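Local coordinates for AB hydrolase-1 domain-containing protein (PDB 3BDI) that is of unknown exact function but probably acts as a hydrolase of the alpha/beta hydrolase superfamily, within its ABHD14 family, at residues F89-L94 / P122-G127; S102-A107 / M116-Y121; L151-S156 / E194-I199. One frame throughout, in Å; residues are numbered along the deposited sequence.

Contact 1 of 3, residues F89-L94 / P122-G127; sequences FIRDYL and PDIVDG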
ATOM      1  N   PHE A  89      -6.464  10.598   3.967  1.00 10.11           N
ATOM      2  CA  PHE A  89      -5.634   9.983   4.995  1.00  9.62           C
ATOM      3  C   PHE A  89      -4.216   9.772   4.511  1.00  9.45           C
ATOM      4  O   PHE A  89      -3.268  10.131   5.189  1.00  9.68           O
ATOM      5  CB  PHE A  89      -6.177   8.658   5.489  1.00  9.75           C
ATOM      6  CG  PHE A  89      -5.298   8.062   6.527  1.00  9.07           C
ATOM      7  CD1 PHE A  89      -5.222   8.591   7.781  1.00  9.84           C
ATOM      8  CD2 PHE A  89      -4.470   6.993   6.210  1.00 10.78           C
ATOM      9  CE1 PHE A  89      -4.327   8.066   8.704  1.00  9.92           C
ATOM     10  CE2 PHE A  89      -3.612   6.469   7.130  1.00  9.59           C
ATOM     11  CZ  PHE A  89      -3.559   7.017   8.377  1.00 10.20           C
ATOM     12  N   ILE A  90      -4.049   9.154   3.334  1.00  9.89           N
ATOM     13  CA  ILE A  90      -2.692   8.826   2.895  1.00  9.81           C
ATOM     14  C   ILE A  90      -1.836  10.082   2.672  1.00  9.32           C
ATOM     15  O   ILE A  90      -0.684  10.165   3.131  1.00 11.10           O
ATOM     16  CB  ILE A  90      -2.698   7.865   1.691  1.00 10.58           C
ATOM     17  CG1 ILE A  90      -3.267   6.529   2.167  1.00 11.04           C
ATOM     18  CG2 ILE A  90      -1.272   7.736   1.079  1.00 12.26           C
ATOM     19  CD1 ILE A  90      -3.366   5.419   1.113  1.00 12.50           C
ATOM     20  N   ARG A  91      -2.438  11.083   2.026  0.50 10.47           N
ATOM     21  CA  ARG A  91      -1.765  12.381   1.851  0.50 11.17           C
ATOM     22  C   ARG A  91      -1.355  12.985   3.195  0.50 10.79           C
ATOM     23  O   ARG A  91      -0.211  13.393   3.388  0.50 12.43           O
ATOM     24  CB  ARG A  91      -2.680  13.337   1.120  0.50 12.13           C
ATOM     25  CG  ARG A  91      -2.025  14.668   0.820  0.50 13.07           C
ATOM     26  CD  ARG A  91      -3.008  15.594   0.205  0.50 18.63           C
ATOM     27  NE  ARG A  91      -3.753  16.374   1.192  0.50 23.86           N
ATOM     28  CZ  ARG A  91      -4.960  16.090   1.669  0.50 21.26           C
ATOM     29  NH1 ARG A  91      -5.616  14.994   1.325  0.50 34.17           N
ATOM     30  NH2 ARG A  91      -5.518  16.922   2.525  0.50 28.10           N
ATOM     31  N   ASP A  92      -2.312  13.035   4.119  1.00  9.90           N
ATOM     32  CA  ASP A  92      -2.083  13.664   5.433  1.00 11.68           C
ATOM     33  C   ASP A  92      -1.092  12.900   6.288  1.00 10.31           C
ATOM     34  O   ASP A  92      -0.347  13.472   7.069  1.00 10.82           O
ATOM     35  CB  ASP A  92      -3.420  13.833   6.164  1.00 11.67           C
ATOM     36  CG  ASP A  92      -4.336  14.891   5.523  1.00 12.02           C
ATOM     37  OD1 ASP A  92      -3.892  15.565   4.563  1.00 14.01           O
ATOM     38  OD2 ASP A  92      -5.524  14.981   5.900  1.00 11.73           O
ATOM     39  N   TYR A  93      -1.129  11.568   6.166  1.00 10.41           N
ATOM     40  CA  TYR A  93      -0.231  10.662   6.881  1.00 11.48           C
ATOM     41  C   TYR A  93       1.212  10.830   6.405  1.00  9.57           C
ATOM     42  O   TYR A  93       2.114  10.925   7.222  1.00 10.75           O
ATOM     43  CB  TYR A  93      -0.705   9.215   6.662  1.00 10.41           C
ATOM     44  CG  TYR A  93       0.242   8.180   7.209  1.00  9.58           C
ATOM     45  CD1 TYR A  93       0.398   7.980   8.560  1.00  9.18           C
ATOM     46  CD2 TYR A  93       1.040   7.439   6.325  1.00  9.78           C
ATOM     47  CE1 TYR A  93       1.265   7.036   9.013  1.00  8.44           C
ATOM     48  CE2 TYR A  93       1.898   6.484   6.767  1.00  9.84           C
ATOM     49  CZ  TYR A  93       2.053   6.295   8.133  1.00  7.90           C
ATOM     50  OH  TYR A  93       2.932   5.354   8.613  1.00 10.16           O
ATOM     51  N   LEU A  94       1.409  10.916   5.089  1.00 10.90           N
ATOM     52  CA  LEU A  94       2.736  11.192   4.591  1.00 11.45           C
ATOM     53  C   LEU A  94       3.228  12.563   5.075  1.00 12.30           C
ATOM     54  O   LEU A  94       4.348  12.676   5.565  1.00 12.54           O
ATOM     55  CB  LEU A  94       2.751  11.082   3.076  1.00 12.15           C
ATOM     56  CG  LEU A  94       2.557   9.688   2.458  1.00 14.01           C
ATOM     57  CD1 LEU A  94       2.506   9.802   0.938  1.00 16.41           C
ATOM     58  CD2 LEU A  94       3.681   8.732   2.899  1.00 13.66           C
ATOM     59  N   PRO A 122      -1.737  12.765  -7.532  1.00 14.97           N
ATOM     60  CA  PRO A 122      -0.665  12.066  -8.235  1.00 14.49           C
ATOM     61  C   PRO A 122       0.731  12.585  -7.968  1.00 14.93           C
ATOM     62  O   PRO A 122       1.709  11.853  -8.121  1.00 16.98           O
ATOM     63  CB  PRO A 122      -1.046  12.239  -9.720  1.00 15.59           C
ATOM     64  CG  PRO A 122      -1.924  13.433  -9.745  1.00 15.85           C
ATOM     65  CD  PRO A 122      -2.719  13.351  -8.450  1.00 17.36           C
ATOM     66  N   ASP A 123       0.836  13.863  -7.588  1.00 15.07           N
ATOM     67  CA  ASP A 123       2.142  14.464  -7.395  1.00 17.84           C
ATOM     68  C   ASP A 123       2.885  13.974  -6.168  1.00 16.81           C
ATOM     69  O   ASP A 123       4.095  14.180  -6.040  1.00 19.99           O
ATOM     70  CB  ASP A 123       2.037  15.992  -7.423  1.00 21.15           C
ATOM     71  CG  ASP A 123       1.470  16.501  -8.756  1.00 30.84           C
ATOM     72  OD1 ASP A 123       1.831  15.938  -9.828  1.00 38.52           O
ATOM     73  OD2 ASP A 123       0.644  17.437  -8.729  1.00 43.23           O
ATOM     74  N   ILE A 124       2.179  13.259  -5.283  1.00 15.40           N
ATOM     75  CA  ILE A 124       2.833  12.695  -4.107  1.00 14.91           C
ATOM     76  C   ILE A 124       3.277  11.228  -4.276  1.00 13.54           C
ATOM     77  O   ILE A 124       3.943  10.676  -3.365  1.00 15.32           O
ATOM     78  CB  ILE A 124       1.986  12.866  -2.804  1.00 14.85           C
ATOM     79  CG1 ILE A 124       0.816  11.903  -2.722  1.00 17.19           C
ATOM     80  CG2 ILE A 124       1.461  14.318  -2.697  1.00 16.34           C
ATOM     81  CD1 ILE A 124       0.024  12.017  -1.404  1.00 16.30           C
ATOM     82  N   VAL A 125       2.944  10.619  -5.423  1.00 14.36           N
ATOM     83  CA  VAL A 125       3.077   9.149  -5.600  1.00 12.28           C
ATOM     84  C   VAL A 125       4.229   8.847  -6.557  1.00 12.72           C
ATOM     85  O   VAL A 125       4.176   9.252  -7.718  1.00 15.27           O
ATOM     86  CB  VAL A 125       1.767   8.512  -6.091  1.00 11.80           C
ATOM     87  CG1 VAL A 125       1.935   6.987  -6.248  1.00 12.46           C
ATOM     88  CG2 VAL A 125       0.615   8.815  -5.116  1.00 12.63           C
ATOM     89  N   ASP A 126       5.269   8.188  -6.057  1.00 12.67           N
ATOM     90  CA  ASP A 126       6.445   7.795  -6.869  1.00 12.29           C
ATOM     91  C   ASP A 126       6.239   6.467  -7.626  1.00 16.24           C
ATOM     92  O   ASP A 126       6.982   6.172  -8.575  1.00 14.86           O
ATOM     93  CB  ASP A 126       7.683   7.643  -6.014  1.00 14.76           C
ATOM     94  CG  ASP A 126       8.249   8.965  -5.504  1.00 21.53           C
ATOM     95  OD1 ASP A 126       8.055   9.987  -6.170  1.00 23.69           O
ATOM     96  OD2 ASP A 126       8.913   8.955  -4.436  1.00 22.23           O
ATOM     97  N   GLY A 127       5.259   5.663  -7.217  1.00 12.18           N
ATOM     98  CA  GLY A 127       5.000   4.333  -7.768  1.00 11.65           C
ATOM     99  C   GLY A 127       3.921   3.683  -6.929  1.00 11.92           C
ATOM    100  O   GLY A 127       3.696   4.111  -5.774  1.00 13.04           O
TER
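I124 reaches across to R91 and L94 with one methyl group. Its CD1 lies 3.7 Å from R91 CA, pressing the methyl against the helix backbone itself. The same carbon touches the first two methylenes of the arginine, with R91 CB at 3.9 Å from I124 CD1, and it also meets L94 CD1 at 4.1 Å. The longer branch of the isoleucine reaches this spot because CG1 stands between the backbone N and the carbonyl carbon (chi1 76°) and then runs extended to its tip. Isoleucine suits the site because its unbranched arm can reach between R91 and L94, three residues apart on one face of the helix.

Charge interactions are confined to the far end of R91. Its aliphatic base packs on I124, but in one of its two conformers a bend at chi3 (89°) turns the guanidinium away from the isoleucine. In that conformer NH1 forms a salt bridge with E88, and NH2 lies 2.9 Å from D92 OD1, which sits above the guanidinium plane, a pairing of charges with no N-H aimed at the oxygen. Arginine suits such a border: its methylenes can cover an isoleucine while its charged end lies among carboxylates.

A backbone bond from V125 N to P122 O closes the short 3-10 turn 122-124. From there the chain enters strand 125-131, which pairs with strand 102-107 through S102 and I104. L94 also rests on S102, while I90 packs against helix 109-120. The contact thus ties helix 83-96 to the link between helix 109-120 and strand 125-131 of the alpha/beta hydrolase fold.

Contact 2 of 3, residues S102-A107 / M116-Y121; sequences SVIMGA and MTTLQY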
ATOM      1  N   SER A 102       6.264   9.503  -2.060  1.00 12.99           N
ATOM      2  CA  SER A 102       6.502   8.132  -1.649  1.00 11.06           C
ATOM      3  C   SER A 102       5.938   7.131  -2.664  1.00 10.27           C
ATOM      4  O   SER A 102       4.961   7.397  -3.359  1.00 12.82           O
ATOM      5  CB  SER A 102       5.850   7.926  -0.249  1.00 12.57           C
ATOM      6  OG  SER A 102       6.191   6.667   0.326  1.00 12.25           O
ATOM      7  N   VAL A 103       6.582   5.976  -2.720  1.00 12.79           N
ATOM      8  CA  VAL A 103       5.913   4.778  -3.264  1.00 12.13           C
ATOM      9  C   VAL A 103       4.818   4.367  -2.256  1.00 10.12           C
ATOM     10  O   VAL A 103       5.020   4.515  -1.032  1.00 11.80           O
ATOM     11  CB  VAL A 103       6.886   3.621  -3.480  1.00 11.90           C
ATOM     12  CG1 VAL A 103       6.153   2.384  -3.971  1.00 11.81           C
ATOM     13  CG2 VAL A 103       7.974   4.026  -4.535  1.00 13.63           C
ATOM     14  N   ILE A 104       3.655   3.977  -2.753  1.00 11.94           N
ATOM     15  CA  ILE A 104       2.599   3.497  -1.843  1.00  9.77           C
ATOM     16  C   ILE A 104       2.157   2.109  -2.280  1.00 10.91           C
ATOM     17  O   ILE A 104       1.931   1.853  -3.478  1.00 11.25           O
ATOM     18  CB  ILE A 104       1.467   4.527  -1.720  1.00 11.42           C
ATOM     19  CG1 ILE A 104       0.840   4.858  -3.076  1.00 11.83           C
ATOM     20  CG2 ILE A 104       1.987   5.771  -0.994  1.00 11.80           C
ATOM     21  CD1 ILE A 104      -0.315   5.870  -2.985  1.00 11.64           C
HETATM   22  N   MSE A 105       2.116   1.214  -1.303  0.67 11.04           N
HETATM   23  CA  MSE A 105       1.683  -0.158  -1.497  0.67 11.33           C
HETATM   24  C   MSE A 105       0.433  -0.389  -0.694  0.67 10.17           C
HETATM   25  O   MSE A 105       0.331   0.116   0.423  0.67 10.59           O
HETATM   26  CB  MSE A 105       2.776  -1.114  -1.015  0.67 11.75           C
HETATM   27  CG  MSE A 105       2.319  -2.555  -0.923  0.67  8.79           C
HETATM   28 SE   MSE A 105       3.805  -3.767  -0.596  0.50 11.76          SE
HETATM   29  CE  MSE A 105       3.003  -4.786   0.818  0.67 12.68           C
ATOM     30  N   GLY A 106      -0.526  -1.089  -1.286  1.00  9.58           N
ATOM     31  CA  GLY A 106      -1.742  -1.436  -0.583  1.00 10.21           C
ATOM     32  C   GLY A 106      -2.199  -2.834  -0.910  1.00 10.59           C
ATOM     33  O   GLY A 106      -2.177  -3.268  -2.085  1.00 11.32           O
ATOM     34  N   ALA A 107      -2.694  -3.537   0.121  1.00 10.06           N
ATOM     35  CA  ALA A 107      -3.288  -4.836  -0.051  1.00  8.97           C
ATOM     36  C   ALA A 107      -4.801  -4.744   0.092  1.00  9.93           C
ATOM     37  O   ALA A 107      -5.311  -4.201   1.050  1.00 10.37           O
ATOM     38  CB  ALA A 107      -2.751  -5.794   0.989  1.00 11.79           C
HETATM   39  N   MSE A 116      -6.832   5.191  -5.287  1.00 13.30           N
HETATM   40  CA  MSE A 116      -7.534   6.439  -5.132  1.00 12.67           C
HETATM   41  C   MSE A 116      -6.609   7.589  -4.798  1.00 14.23           C
HETATM   42  O   MSE A 116      -6.776   8.719  -5.308  1.00 13.05           O
HETATM   43  CB  MSE A 116      -8.629   6.354  -4.067  1.00 15.75           C
HETATM   44  CG  MSE A 116      -9.438   7.672  -3.922  1.00 13.93           C
HETATM   45 SE   MSE A 116     -10.453   8.153  -5.528  0.75 22.63          SE
HETATM   46  CE  MSE A 116     -11.907   7.101  -5.129  1.00 19.80           C
ATOM     47  N   THR A 117      -5.634   7.362  -3.939  1.00 12.46           N
ATOM     48  CA  THR A 117      -4.657   8.402  -3.630  1.00 11.79           C
ATOM     49  C   THR A 117      -3.883   8.882  -4.871  1.00 15.23           C
ATOM     50  O   THR A 117      -3.625  10.082  -5.023  1.00 13.55           O
ATOM     51  CB  THR A 117      -3.663   7.903  -2.583  1.00 12.14           C
ATOM     52  OG1 THR A 117      -4.399   7.467  -1.438  1.00 12.27           O
ATOM     53  CG2 THR A 117      -2.652   8.961  -2.185  1.00 13.38           C
ATOM     54  N   THR A 118      -3.563   7.956  -5.769  1.00 13.39           N
ATOM     55  CA  THR A 118      -2.872   8.319  -7.023  1.00 12.96           C
ATOM     56  C   THR A 118      -3.788   9.093  -7.965  1.00 15.19           C
ATOM     57  O   THR A 118      -3.327  10.021  -8.619  1.00 14.30           O
ATOM     58  CB  THR A 118      -2.298   7.064  -7.693  1.00 13.25           C
ATOM     59  OG1 THR A 118      -1.513   6.333  -6.736  1.00 12.80           O
ATOM     60  CG2 THR A 118      -1.388   7.432  -8.840  1.00 12.76           C
ATOM     61  N   LEU A 119      -5.068   8.775  -7.973  1.00 13.55           N
ATOM     62  CA  LEU A 119      -6.052   9.505  -8.800  1.00 13.74           C
ATOM     63  C   LEU A 119      -6.251  10.923  -8.275  1.00 15.12           C
ATOM     64  O   LEU A 119      -6.416  11.854  -9.060  1.00 16.86           O
ATOM     65  CB  LEU A 119      -7.394   8.768  -8.852  1.00 16.44           C
ATOM     66  CG  LEU A 119      -7.351   7.382  -9.494  1.00 21.64           C
ATOM     67  CD1 LEU A 119      -8.723   6.696  -9.407  1.00 16.86           C
ATOM     68  CD2 LEU A 119      -6.843   7.469 -10.916  1.00 25.89           C
ATOM     69  N   GLN A 120      -6.209  11.116  -6.960  1.00 14.47           N
ATOM     70  CA  GLN A 120      -6.482  12.417  -6.342  1.00 14.49           C
ATOM     71  C   GLN A 120      -5.264  13.298  -6.230  1.00 15.64           C
ATOM     72  O   GLN A 120      -5.360  14.512  -6.474  1.00 16.73           O
ATOM     73  CB  GLN A 120      -7.062  12.242  -4.946  1.00 17.08           C
ATOM     74  CG  GLN A 120      -8.413  11.605  -4.904  1.00 18.15           C
ATOM     75  CD  GLN A 120      -9.550  12.547  -5.262  1.00 30.77           C
ATOM     76  OE1 GLN A 120      -9.956  12.638  -6.421  1.00 33.02           O
ATOM     77  NE2 GLN A 120     -10.071  13.240  -4.268  1.00 29.02           N
ATOM     78  N   TYR A 121      -4.124  12.710  -5.872  1.00 13.65           N
ATOM     79  CA  TYR A 121      -2.912  13.394  -5.504  1.00 13.16           C
ATOM     80  C   TYR A 121      -1.717  12.749  -6.197  1.00 14.07           C
ATOM     81  O   TYR A 121      -0.762  12.284  -5.581  1.00 14.93           O
ATOM     82  CB  TYR A 121      -2.733  13.329  -3.976  1.00 14.14           C
ATOM     83  CG  TYR A 121      -3.873  13.937  -3.217  1.00 16.88           C
ATOM     84  CD1 TYR A 121      -4.186  15.284  -3.386  1.00 18.51           C
ATOM     85  CD2 TYR A 121      -4.666  13.182  -2.346  1.00 16.73           C
ATOM     86  CE1 TYR A 121      -5.248  15.851  -2.713  1.00 21.00           C
ATOM     87  CE2 TYR A 121      -5.714  13.748  -1.653  1.00 19.08           C
ATOM     88  CZ  TYR A 121      -6.016  15.083  -1.846  1.00 22.29           C
ATOM     89  OH  TYR A 121      -7.055  15.716  -1.176  1.00 26.94           O
TER
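Strand 102-107 packs against helix 109-120, its backbone nearest at I104 and T117, whose CA atoms lie 8.9 Å apart, a spacing that side chains must bridge. I104 does so with its CD1 methyl, 3.9 Å from T117 CB and 4.0 Å from T117 CG2. An extended arm (chi2 179°) carries this methyl to the helix surface. The same I104 CD1 also lies 4.0 Å from T118 OG1, seated against two successive helix residues.

T117 thus presents CB and its methyl, whereas T118 turns its hydroxyl oxygen to the I104 methyl. Threonine suits both places because its hydroxyl can bond to its own helix: T117 OG1 bonds to the carbonyl oxygen of M113, and T118 OG1 to that of V114, each one turn back. The unit is the beta-alpha-beta crossover of strand 102-107, helix 109-120 and strand 125-131. Strand and helix are joined by a turn that carries a probable nucleophile elbow, the GxSxG pattern beginning at G106.

No hydrogen bond links the two segments: with both hydroxyls engaged by their own helix, these buried polar atoms can lie beside a methyl without being stranded, and what joins the segments is van der Waals contact round one isoleucine methyl.

Contact 3 of 3, residues L151-S156 / E194-I199; sequences LLVWGS and EEFVRI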
ATOM      1  N   LEU A 151       2.922  -2.021  -9.934  1.00  9.44           N
ATOM      2  CA  LEU A 151       2.980  -3.449  -9.816  1.00  9.24           C
ATOM      3  C   LEU A 151       1.655  -3.933  -9.245  1.00 10.30           C
ATOM      4  O   LEU A 151       1.239  -3.491  -8.169  1.00 10.65           O
ATOM      5  CB  LEU A 151       4.111  -3.856  -8.867  1.00 10.56           C
ATOM      6  CG  LEU A 151       4.276  -5.339  -8.525  1.00 12.01           C
ATOM      7  CD1 LEU A 151       4.701  -6.091  -9.767  1.00 15.36           C
ATOM      8  CD2 LEU A 151       5.263  -5.540  -7.372  1.00 11.49           C
ATOM      9  N   LEU A 152       1.007  -4.820  -9.985  1.00  9.20           N
ATOM     10  CA  LEU A 152      -0.200  -5.528  -9.567  1.00  9.26           C
ATOM     11  C   LEU A 152       0.184  -6.942  -9.216  1.00  9.41           C
ATOM     12  O   LEU A 152       0.799  -7.661 -10.005  1.00  9.08           O
ATOM     13  CB  LEU A 152      -1.205  -5.543 -10.724  1.00 10.41           C
ATOM     14  CG  LEU A 152      -1.690  -4.176 -11.188  1.00 12.16           C
ATOM     15  CD1 LEU A 152      -2.514  -4.265 -12.460  1.00 14.09           C
ATOM     16  CD2 LEU A 152      -2.490  -3.425 -10.157  1.00 12.78           C
ATOM     17  N   VAL A 153      -0.121  -7.361  -7.983  1.00 10.67           N
ATOM     18  CA  VAL A 153       0.207  -8.690  -7.468  1.00  9.89           C
ATOM     19  C   VAL A 153      -1.081  -9.393  -7.148  1.00  8.76           C
ATOM     20  O   VAL A 153      -1.920  -8.848  -6.461  1.00  9.98           O
ATOM     21  CB  VAL A 153       1.116  -8.627  -6.223  1.00  9.99           C
ATOM     22  CG1 VAL A 153       1.455 -10.038  -5.769  1.00 10.56           C
ATOM     23  CG2 VAL A 153       2.411  -7.839  -6.512  1.00 12.38           C
ATOM     24  N   TRP A 154      -1.232 -10.626  -7.624  1.00  9.71           N
ATOM     25  CA  TRP A 154      -2.393 -11.436  -7.312  1.00  9.05           C
ATOM     26  C   TRP A 154      -1.923 -12.843  -6.998  1.00 10.45           C
ATOM     27  O   TRP A 154      -1.003 -13.348  -7.628  1.00 11.86           O
ATOM     28  CB  TRP A 154      -3.358 -11.549  -8.514  1.00  9.87           C
ATOM     29  CG  TRP A 154      -4.704 -10.917  -8.374  1.00 10.29           C
ATOM     30  CD1 TRP A 154      -5.890 -11.521  -7.993  1.00 10.96           C
ATOM     31  CD2 TRP A 154      -5.035  -9.576  -8.695  1.00 11.19           C
ATOM     32  NE1 TRP A 154      -6.906 -10.634  -8.048  1.00 13.86           N
ATOM     33  CE2 TRP A 154      -6.425  -9.429  -8.493  1.00 11.82           C
ATOM     34  CE3 TRP A 154      -4.295  -8.483  -9.138  1.00 12.69           C
ATOM     35  CZ2 TRP A 154      -7.083  -8.209  -8.757  1.00 11.19           C
ATOM     36  CZ3 TRP A 154      -4.934  -7.304  -9.398  1.00 13.46           C
ATOM     37  CH2 TRP A 154      -6.309  -7.175  -9.197  1.00 11.54           C
ATOM     38  N   GLY A 155      -2.604 -13.507  -6.086  1.00  8.65           N
ATOM     39  CA  GLY A 155      -2.449 -14.942  -5.904  1.00 10.90           C
ATOM     40  C   GLY A 155      -3.260 -15.735  -6.914  1.00 11.94           C
ATOM     41  O   GLY A 155      -4.371 -15.347  -7.236  1.00 11.47           O
ATOM     42  N   SER A 156      -2.725 -16.855  -7.365  1.00 11.71           N
ATOM     43  CA  SER A 156      -3.365 -17.684  -8.408  1.00 12.55           C
ATOM     44  C   SER A 156      -4.660 -18.287  -7.928  1.00 13.64           C
ATOM     45  O   SER A 156      -5.531 -18.594  -8.745  1.00 15.40           O
ATOM     46  CB  SER A 156      -2.423 -18.799  -8.862  1.00 14.33           C
ATOM     47  OG  SER A 156      -2.188 -19.748  -7.857  1.00 14.87           O
ATOM     48  N   GLU A 194       8.091 -15.218   0.600  0.50 11.11           N
ATOM     49  CA  GLU A 194       9.382 -15.156  -0.089  0.50 11.68           C
ATOM     50  C   GLU A 194       9.225 -14.641  -1.508  0.50 10.90           C
ATOM     51  O   GLU A 194       9.946 -13.738  -1.938  0.50 10.33           O
ATOM     52  CB  GLU A 194      10.091 -16.519  -0.047  0.50 13.60           C
ATOM     53  CG  GLU A 194      10.661 -16.875   1.324  0.50 14.35           C
ATOM     54  N   GLU A 195       8.259 -15.183  -2.228  1.00 11.78           N
ATOM     55  CA  GLU A 195       8.008 -14.774  -3.598  1.00 12.52           C
ATOM     56  C   GLU A 195       7.463 -13.343  -3.652  1.00 11.72           C
ATOM     57  O   GLU A 195       7.868 -12.562  -4.487  1.00 10.90           O
ATOM     58  CB  GLU A 195       7.083 -15.761  -4.304  1.00 14.62           C
ATOM     59  CG  GLU A 195       6.929 -15.562  -5.787  1.00 19.09           C
ATOM     60  CD  GLU A 195       8.224 -15.689  -6.614  1.00 16.73           C
ATOM     61  OE1 GLU A 195       9.337 -16.001  -6.098  1.00 22.11           O
ATOM     62  OE2 GLU A 195       8.084 -15.426  -7.823  1.00 24.98           O
ATOM     63  N   PHE A 196       6.623 -12.976  -2.695  1.00 10.71           N
ATOM     64  CA  PHE A 196       6.185 -11.605  -2.565  1.00  9.90           C
ATOM     65  C   PHE A 196       7.363 -10.642  -2.457  1.00  9.51           C
ATOM     66  O   PHE A 196       7.363  -9.582  -3.128  1.00 10.79           O
ATOM     67  CB  PHE A 196       5.220 -11.446  -1.389  1.00 10.74           C
ATOM     68  CG  PHE A 196       4.589 -10.088  -1.341  1.00  9.85           C
ATOM     69  CD1 PHE A 196       3.451  -9.828  -2.055  1.00 10.96           C
ATOM     70  CD2 PHE A 196       5.171  -9.061  -0.622  1.00  9.21           C
ATOM     71  CE1 PHE A 196       2.885  -8.547  -2.056  1.00 10.50           C
ATOM     72  CE2 PHE A 196       4.597  -7.775  -0.588  1.00  9.67           C
ATOM     73  CZ  PHE A 196       3.467  -7.527  -1.335  1.00 10.52           C
ATOM     74  N   VAL A 197       8.334 -10.950  -1.594  1.00  9.87           N
ATOM     75  CA  VAL A 197       9.509 -10.140  -1.444  1.00 10.08           C
ATOM     76  C   VAL A 197      10.327 -10.119  -2.722  1.00 10.56           C
ATOM     77  O   VAL A 197      10.768  -9.039  -3.159  1.00 11.20           O
ATOM     78  CB  VAL A 197      10.339 -10.604  -0.269  1.00 11.32           C
ATOM     79  CG1 VAL A 197      11.733 -10.001  -0.277  1.00 12.12           C
ATOM     80  CG2 VAL A 197       9.600 -10.255   1.032  1.00 12.61           C
ATOM     81  N   ARG A 198      10.521 -11.259  -3.361  1.00  9.92           N
ATOM     82  CA  ARG A 198      11.382 -11.285  -4.558  1.00 12.49           C
ATOM     83  C   ARG A 198      10.814 -10.360  -5.624  1.00 11.31           C
ATOM     84  O   ARG A 198      11.533  -9.564  -6.238  1.00 11.96           O
ATOM     85  CB  ARG A 198      11.468 -12.709  -5.092  1.00 12.71           C
ATOM     86  CG  ARG A 198      12.510 -12.874  -6.196  1.00 16.67           C
ATOM     87  CD  ARG A 198      12.559 -14.281  -6.770  1.00 17.23           C
ATOM     88  NE  ARG A 198      11.362 -14.611  -7.545  1.00 20.46           N
ATOM     89  CZ  ARG A 198      11.066 -14.119  -8.750  1.00 30.19           C
ATOM     90  NH1 ARG A 198      11.883 -13.273  -9.367  1.00 35.91           N
ATOM     91  NH2 ARG A 198       9.945 -14.486  -9.354  1.00 30.22           N
ATOM     92  N   ILE A 199       9.508 -10.451  -5.850  1.00 11.30           N
ATOM     93  CA  ILE A 199       8.844  -9.689  -6.901  1.00 11.68           C
ATOM     94  C   ILE A 199       8.804  -8.193  -6.543  1.00 10.72           C
ATOM     95  O   ILE A 199       9.089  -7.319  -7.386  1.00 12.27           O
ATOM     96  CB  ILE A 199       7.415 -10.210  -7.161  1.00 14.20           C
ATOM     97  CG1 ILE A 199       7.456 -11.598  -7.799  1.00 15.01           C
ATOM     98  CG2 ILE A 199       6.588  -9.202  -8.014  1.00 19.52           C
ATOM     99  CD1 ILE A 199       6.125 -12.320  -7.555  1.00 20.96           C
TER
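L151 and I199 make the tighter half of this contact. Both leucine methyls close on one isoleucine branch: I199 CG2 lies 3.9 Å from L151 CD2 and 4.0 Å from L151 CD1, filling the fork between them. The two side chains cross at about a right angle. With CG set opposite its backbone N (chi1 176°), L151 stretches out from the strand toward the helix. V153 and F196 meet at slightly longer range, V153 CG1 standing 4.2 Å from F196 CD1 and approaching the ring obliquely. Valine's short branches suit a place where the large phenylalanine side chain does the reaching from the helix.

Side chains alternate along strand 150-155, which lies in the central sheet of the alpha/beta/alpha sandwich of the alpha/beta hydrolase fold. L151 and V153 serve the layer containing helix 193-205, whereas L152 and W154 pack on helix 163-172 across the sheet. F196 continues its own apolar cluster onto L48 and Y52 of helix 48-53.

The solvent side of the helix carries E195 and R198, which take no part in gripping the strand. There R198 holds E195 side-on, R198 NE donating to E195 OE1 at 2.9 Å and R198 NH2 to E195 OE2 at 2.6 Å. The first of these bonds is the straighter (163°), and E195 OE1 lies in the guanidinium plane. The pair are three residues apart, a spacing that lets a glutamate and an arginine meet along one side of a helix.

Contacts 1 and 2 are neighbours, with centres 6 Å apart, and share the region where strands 102-107 and 125-131 pair: S102 bonds through its backbone to both I124 and D126. Contact 3 lies farther along the same sheet, on the opposite face. It still touches contact 2, because M105, on the far face of strand 102-107 from I104, packs on F196 in one of its two conformers. Contacts 2 and 3 are buried strand-to-helix packing, whereas contact 1 joins a helix to the turn entering a strand and is only partly buried. Contact 1 accordingly tolerates an arginine with ionic partners, contact 2 admits threonines satisfied within the helix, and contact 3 is wholly apolar where the segments meet.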